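Local coordinates for protein chromosome-partitioning ATPase Soj (PDB 1WCV) that hydrolyses ATP and cooperatively binds double-stranded DNA in an ATP-dependent fashion, forming nucleoprotein filaments, and probably acts in chromosome partitioning, at residues 169-181 with 197-209. Numbering follows the deposited sequence.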
loop_
_atom_site.group_PDB
_atom_site.type_symbol
_atom_site.label_atom_id
_atom_site.label_comp_id
_atom_site.label_asym_id
_atom_site.label_seq_id
_atom_site.Cartn_x
_atom_site.Cartn_y
_atom_site.Cartn_z
ATOM N N LEU A 169 5.070 17.123 -18.130
ATOM C CA LEU A 169 5.783 16.107 -17.363
ATOM C C LEU A 169 5.533 16.246 -15.860
ATOM O O LEU A 169 5.711 17.317 -15.277
ATOM C CB LEU A 169 7.290 16.199 -17.627
ATOM C CG LEU A 169 8.130 15.102 -16.956
ATOM C CD1 LEU A 169 7.726 13.739 -17.513
ATOM C CD2 LEU A 169 9.615 15.355 -17.218
ATOM N N ARG A 170 5.124 15.148 -15.235
ATOM C CA ARG A 170 4.876 15.143 -13.805
ATOM C C ARG A 170 5.258 13.799 -13.203
ATOM O O ARG A 170 5.243 12.764 -13.869
ATOM C CB ARG A 170 3.401 15.413 -13.503
ATOM C CG ARG A 170 2.452 14.420 -14.149
ATOM C CD ARG A 170 1.114 14.376 -13.425
ATOM N NE ARG A 170 0.483 15.688 -13.301
ATOM C CZ ARG A 170 -0.643 15.912 -12.627
ATOM N NH1 ARG A 170 -1.265 14.910 -12.017
ATOM N NH2 ARG A 170 -1.147 17.137 -12.560
ATOM N N LEU A 171 5.603 13.828 -11.928
ATOM C CA LEU A 171 5.961 12.613 -11.225
ATOM C C LEU A 171 4.670 11.890 -10.851
ATOM O O LEU A 171 3.794 12.491 -10.244
ATOM C CB LEU A 171 6.713 12.973 -9.955
ATOM C CG LEU A 171 7.020 11.836 -8.989
ATOM C CD1 LEU A 171 8.056 10.907 -9.615
ATOM C CD2 LEU A 171 7.524 12.445 -7.676
ATOM N N LEU A 172 4.535 10.621 -11.235
ATOM C CA LEU A 172 3.350 9.870 -10.847
ATOM C C LEU A 172 3.647 9.342 -9.448
ATOM O O LEU A 172 2.814 9.436 -8.541
ATOM C CB LEU A 172 3.079 8.706 -11.807
ATOM C CG LEU A 172 2.138 8.958 -12.990
ATOM C CD1 LEU A 172 1.869 7.636 -13.710
ATOM C CD2 LEU A 172 0.828 9.558 -12.501
ATOM N N GLY A 173 4.845 8.795 -9.267
ATOM C CA GLY A 173 5.213 8.300 -7.954
ATOM C C GLY A 173 6.559 7.615 -7.871
ATOM O O GLY A 173 7.119 7.205 -8.885
ATOM N N ILE A 174 7.079 7.523 -6.651
ATOM C CA ILE A 174 8.336 6.847 -6.378
ATOM C C ILE A 174 7.931 5.463 -5.874
ATOM O O ILE A 174 7.088 5.346 -4.986
ATOM C CB ILE A 174 9.118 7.573 -5.287
ATOM C CG1 ILE A 174 9.508 8.972 -5.779
ATOM C CG2 ILE A 174 10.363 6.756 -4.908
ATOM C CD1 ILE A 174 9.881 9.914 -4.665
ATOM N N LEU A 175 8.525 4.423 -6.454
ATOM C CA LEU A 175 8.210 3.047 -6.076
ATOM C C LEU A 175 9.370 2.334 -5.406
ATOM O O LEU A 175 10.445 2.219 -5.979
ATOM C CB LEU A 175 7.807 2.235 -7.310
ATOM C CG LEU A 175 7.532 0.735 -7.098
ATOM C CD1 LEU A 175 6.306 0.534 -6.202
ATOM C CD2 LEU A 175 7.299 0.074 -8.464
ATOM N N VAL A 176 9.144 1.846 -4.191
ATOM C CA VAL A 176 10.182 1.105 -3.485
ATOM C C VAL A 176 10.123 -0.343 -3.981
ATOM O O VAL A 176 9.068 -0.985 -3.923
ATOM C CB VAL A 176 9.955 1.128 -1.962
ATOM C CG1 VAL A 176 11.043 0.332 -1.260
ATOM C CG2 VAL A 176 9.956 2.579 -1.460
ATOM N N THR A 177 11.242 -0.835 -4.508
ATOM C CA THR A 177 11.315 -2.205 -5.005
ATOM C C THR A 177 12.419 -2.938 -4.259
ATOM O O THR A 177 13.193 -2.333 -3.508
ATOM C CB THR A 177 11.651 -2.252 -6.527
ATOM O OG1 THR A 177 12.984 -1.770 -6.737
ATOM C CG2 THR A 177 10.678 -1.387 -7.319
ATOM N N MET A 178 12.476 -4.251 -4.459
ATOM C CA MET A 178 13.492 -5.084 -3.828
ATOM C C MET A 178 13.584 -4.895 -2.319
ATOM O O MET A 178 14.660 -4.974 -1.720
ATOM C CB MET A 178 14.840 -4.820 -4.501
ATOM C CG MET A 178 14.749 -5.021 -6.011
ATOM S SD MET A 178 16.302 -4.918 -6.884
ATOM C CE MET A 178 16.884 -6.604 -6.701
ATOM N N TYR A 179 12.433 -4.652 -1.702
ATOM C CA TYR A 179 12.364 -4.477 -0.258
ATOM C C TYR A 179 12.796 -5.800 0.389
ATOM O O TYR A 179 12.101 -6.808 0.260
ATOM C CB TYR A 179 10.916 -4.139 0.122
ATOM C CG TYR A 179 10.655 -3.908 1.596
ATOM C CD1 TYR A 179 10.705 -2.628 2.149
ATOM C CD2 TYR A 179 10.312 -4.974 2.430
ATOM C CE1 TYR A 179 10.408 -2.417 3.514
ATOM C CE2 TYR A 179 10.018 -4.776 3.775
ATOM C CZ TYR A 179 10.064 -3.498 4.312
ATOM O OH TYR A 179 9.741 -3.318 5.640
ATOM N N ASP A 180 13.933 -5.791 1.083
ATOM C CA ASP A 180 14.456 -7.002 1.734
ATOM C C ASP A 180 13.758 -7.267 3.061
ATOM O O ASP A 180 14.161 -6.748 4.101
ATOM C CB ASP A 180 15.966 -6.865 1.967
ATOM C CG ASP A 180 16.608 -8.163 2.450
ATOM O OD1 ASP A 180 15.879 -9.150 2.650
ATOM O OD2 ASP A 180 17.846 -8.194 2.626
ATOM N N GLY A 181 12.721 -8.097 3.021
ATOM C CA GLY A 181 11.971 -8.407 4.225
ATOM C C GLY A 181 12.725 -9.182 5.287
ATOM O O GLY A 181 12.188 -9.433 6.364
ATOM N N PHE A 197 9.998 12.366 1.045
ATOM C CA PHE A 197 9.215 12.599 -0.169
ATOM C C PHE A 197 7.698 12.512 0.008
ATOM O O PHE A 197 6.935 12.803 -0.913
ATOM C CB PHE A 197 9.696 11.642 -1.263
ATOM C CG PHE A 197 11.130 11.871 -1.660
ATOM C CD1 PHE A 197 11.498 13.045 -2.307
ATOM C CD2 PHE A 197 12.118 10.945 -1.342
ATOM C CE1 PHE A 197 12.824 13.298 -2.630
ATOM C CE2 PHE A 197 13.457 11.191 -1.664
ATOM C CZ PHE A 197 13.807 12.367 -2.307
ATOM N N GLY A 198 7.271 12.124 1.202
ATOM C CA GLY A 198 5.854 12.046 1.509
ATOM C C GLY A 198 4.935 11.261 0.588
ATOM O O GLY A 198 5.216 10.120 0.234
ATOM N N GLU A 199 3.829 11.896 0.205
ATOM C CA GLU A 199 2.812 11.281 -0.643
ATOM C C GLU A 199 3.318 10.843 -2.011
ATOM O O GLU A 199 2.653 10.078 -2.704
ATOM C CB GLU A 199 1.625 12.243 -0.815
ATOM C CG GLU A 199 1.984 13.546 -1.522
ATOM C CD GLU A 199 0.807 14.503 -1.631
ATOM O OE1 GLU A 199 0.318 14.974 -0.580
ATOM O OE2 GLU A 199 0.371 14.789 -2.769
ATOM N N LYS A 200 4.486 11.336 -2.402
ATOM C CA LYS A 200 5.048 10.965 -3.690
ATOM C C LYS A 200 5.409 9.486 -3.748
ATOM O O LYS A 200 5.486 8.904 -4.826
ATOM C CB LYS A 200 6.286 11.812 -3.985
ATOM C CG LYS A 200 5.984 13.296 -4.126
ATOM C CD LYS A 200 7.229 14.091 -4.447
ATOM C CE LYS A 200 8.206 14.087 -3.291
ATOM N NZ LYS A 200 9.389 14.941 -3.576
ATOM N N VAL A 201 5.600 8.868 -2.590
ATOM C CA VAL A 201 5.974 7.456 -2.555
ATOM C C VAL A 201 4.733 6.583 -2.556
ATOM O O VAL A 201 3.837 6.777 -1.727
ATOM C CB VAL A 201 6.799 7.139 -1.287
ATOM C CG1 VAL A 201 7.310 5.690 -1.334
ATOM C CG2 VAL A 201 7.960 8.135 -1.161
ATOM N N PHE A 202 4.665 5.644 -3.500
ATOM C CA PHE A 202 3.531 4.730 -3.572
ATOM C C PHE A 202 3.462 3.943 -2.269
ATOM O O PHE A 202 4.491 3.626 -1.681
ATOM C CB PHE A 202 3.709 3.728 -4.709
ATOM C CG PHE A 202 3.467 4.294 -6.076
ATOM C CD1 PHE A 202 2.168 4.577 -6.505
ATOM C CD2 PHE A 202 4.528 4.497 -6.962
ATOM C CE1 PHE A 202 1.926 5.046 -7.787
ATOM C CE2 PHE A 202 4.296 4.970 -8.257
ATOM C CZ PHE A 202 2.994 5.245 -8.672
ATOM N N TRP A 203 2.245 3.626 -1.835
ATOM C CA TRP A 203 2.057 2.833 -0.631
ATOM C C TRP A 203 2.377 1.370 -0.915
ATOM O O TRP A 203 2.831 0.648 -0.037
ATOM C CB TRP A 203 0.621 2.975 -0.121
ATOM C CG TRP A 203 0.436 4.252 0.615
ATOM C CD1 TRP A 203 -0.267 5.347 0.200
ATOM C CD2 TRP A 203 1.056 4.619 1.853
ATOM N NE1 TRP A 203 -0.115 6.374 1.100
ATOM C CE2 TRP A 203 0.693 5.956 2.121
ATOM C CE3 TRP A 203 1.888 3.948 2.757
ATOM C CZ2 TRP A 203 1.137 6.639 3.258
ATOM C CZ3 TRP A 203 2.329 4.626 3.887
ATOM C CH2 TRP A 203 1.951 5.960 4.123
ATOM N N THR A 204 2.136 0.932 -2.148
ATOM C CA THR A 204 2.447 -0.443 -2.514
ATOM C C THR A 204 3.964 -0.538 -2.654
ATOM O O THR A 204 4.590 0.286 -3.319
ATOM C CB THR A 204 1.806 -0.831 -3.861
ATOM O OG1 THR A 204 0.393 -0.616 -3.794
ATOM C CG2 THR A 204 2.090 -2.299 -4.188
ATOM N N VAL A 205 4.544 -1.545 -2.022
ATOM C CA VAL A 205 5.976 -1.758 -2.063
ATOM C C VAL A 205 6.200 -3.140 -2.645
ATOM O O VAL A 205 5.478 -4.073 -2.288
ATOM C CB VAL A 205 6.550 -1.684 -0.628
ATOM C CG1 VAL A 205 8.004 -2.167 -0.592
ATOM C CG2 VAL A 205 6.470 -0.259 -0.124
ATOM N N ILE A 206 7.178 -3.276 -3.545
ATOM C CA ILE A 206 7.474 -4.573 -4.154
ATOM C C ILE A 206 8.537 -5.285 -3.314
ATOM O O ILE A 206 9.643 -4.777 -3.117
ATOM C CB ILE A 206 7.991 -4.424 -5.610
ATOM C CG1 ILE A 206 7.099 -3.447 -6.390
ATOM C CG2 ILE A 206 7.973 -5.791 -6.301
ATOM C CD1 ILE A 206 5.631 -3.857 -6.452
ATOM N N PRO A 207 8.219 -6.485 -2.817
ATOM C CA PRO A 207 9.167 -7.234 -1.992
ATOM C C PRO A 207 10.242 -7.965 -2.776
ATOM O O PRO A 207 10.055 -8.320 -3.938
ATOM C CB PRO A 207 8.268 -8.226 -1.278
ATOM C CG PRO A 207 7.345 -8.631 -2.398
ATOM C CD PRO A 207 6.995 -7.278 -3.052
ATOM N N ARG A 208 11.371 -8.197 -2.121
ATOM C CA ARG A 208 12.427 -8.966 -2.752
ATOM C C ARG A 208 11.828 -10.368 -2.661
ATOM O O ARG A 208 11.323 -10.754 -1.608
ATOM C CB ARG A 208 13.709 -8.883 -1.927
ATOM C CG ARG A 208 14.958 -9.321 -2.672
ATOM C CD ARG A 208 16.202 -9.156 -1.812
ATOM N NE ARG A 208 17.421 -9.232 -2.613
ATOM C CZ ARG A 208 17.771 -8.324 -3.520
ATOM N NH1 ARG A 208 16.997 -7.271 -3.736
ATOM N NH2 ARG A 208 18.892 -8.469 -4.215
ATOM N N ASN A 209 11.847 -11.113 -3.759
ATOM C CA ASN A 209 11.286 -12.459 -3.767
ATOM C C ASN A 209 11.938 -13.268 -4.873
ATOM O O ASN A 209 12.119 -12.777 -5.986
ATOM C CB ASN A 209 9.765 -12.410 -3.975
ATOM C CG ASN A 209 9.136 -13.794 -4.064
ATOM O OD1 ASN A 209 9.016 -14.371 -5.150
ATOM N ND2 ASN A 209 8.746 -14.340 -2.918
HETATM O O HOH W 1 6.569 2.178 -2.917
HETATM O O HOH W 2 11.217 -6.497 -5.948
HETATM O O HOH W 3 11.260 -9.932 1.029
#
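With CG placed anti to the carbonyl carbon (chi1 -75°), the ring of Phe202 comes against the backbone of Gly173, which has no side chain, Phe202 CE2 lying 3.5 Å from Gly173 CA, while Phe202 CD2 meets Leu175 CB at 4.0 Å. Ile174, whose CG1 likewise stands beside its own backbone N (chi1 -64°), sends CD1 to CG of Phe197 at 3.8 Å, crossing that side chain at about a right angle. Farther along, Val176 and Val205 lie side by side, and CG1 of Val205 also reaches CB of Tyr179 at 3.6 Å. The case illustrates how an irregular chain can line the edge of a sheet: Ile174 N bonds to Lys200 O (2.8 Å) and Phe202 N to Ile174 O (2.9 Å); then Ile206 N hydrogen-bonds Val176 O, Tyr179 N Ile206 O and Arg208 N Tyr179 O, the register shifting by one between the bridges Ile174–Val201 and Tyr179–Pro207. Between them, water 1 accepts from Val176 N and donates to the carbonyls of Phe202 and Thr204. Pro207 and the following Asn209 both bind ATP and ADP. Tyr179 OH hydrogen-bonds His233 ND1 of the second subunit. Strand 170-177 is outermost in its chain's sheet, beside strand 136-142; Ile174 and Phe197 meet helix 146-164, Leu175 and Ile206 helix 230-246.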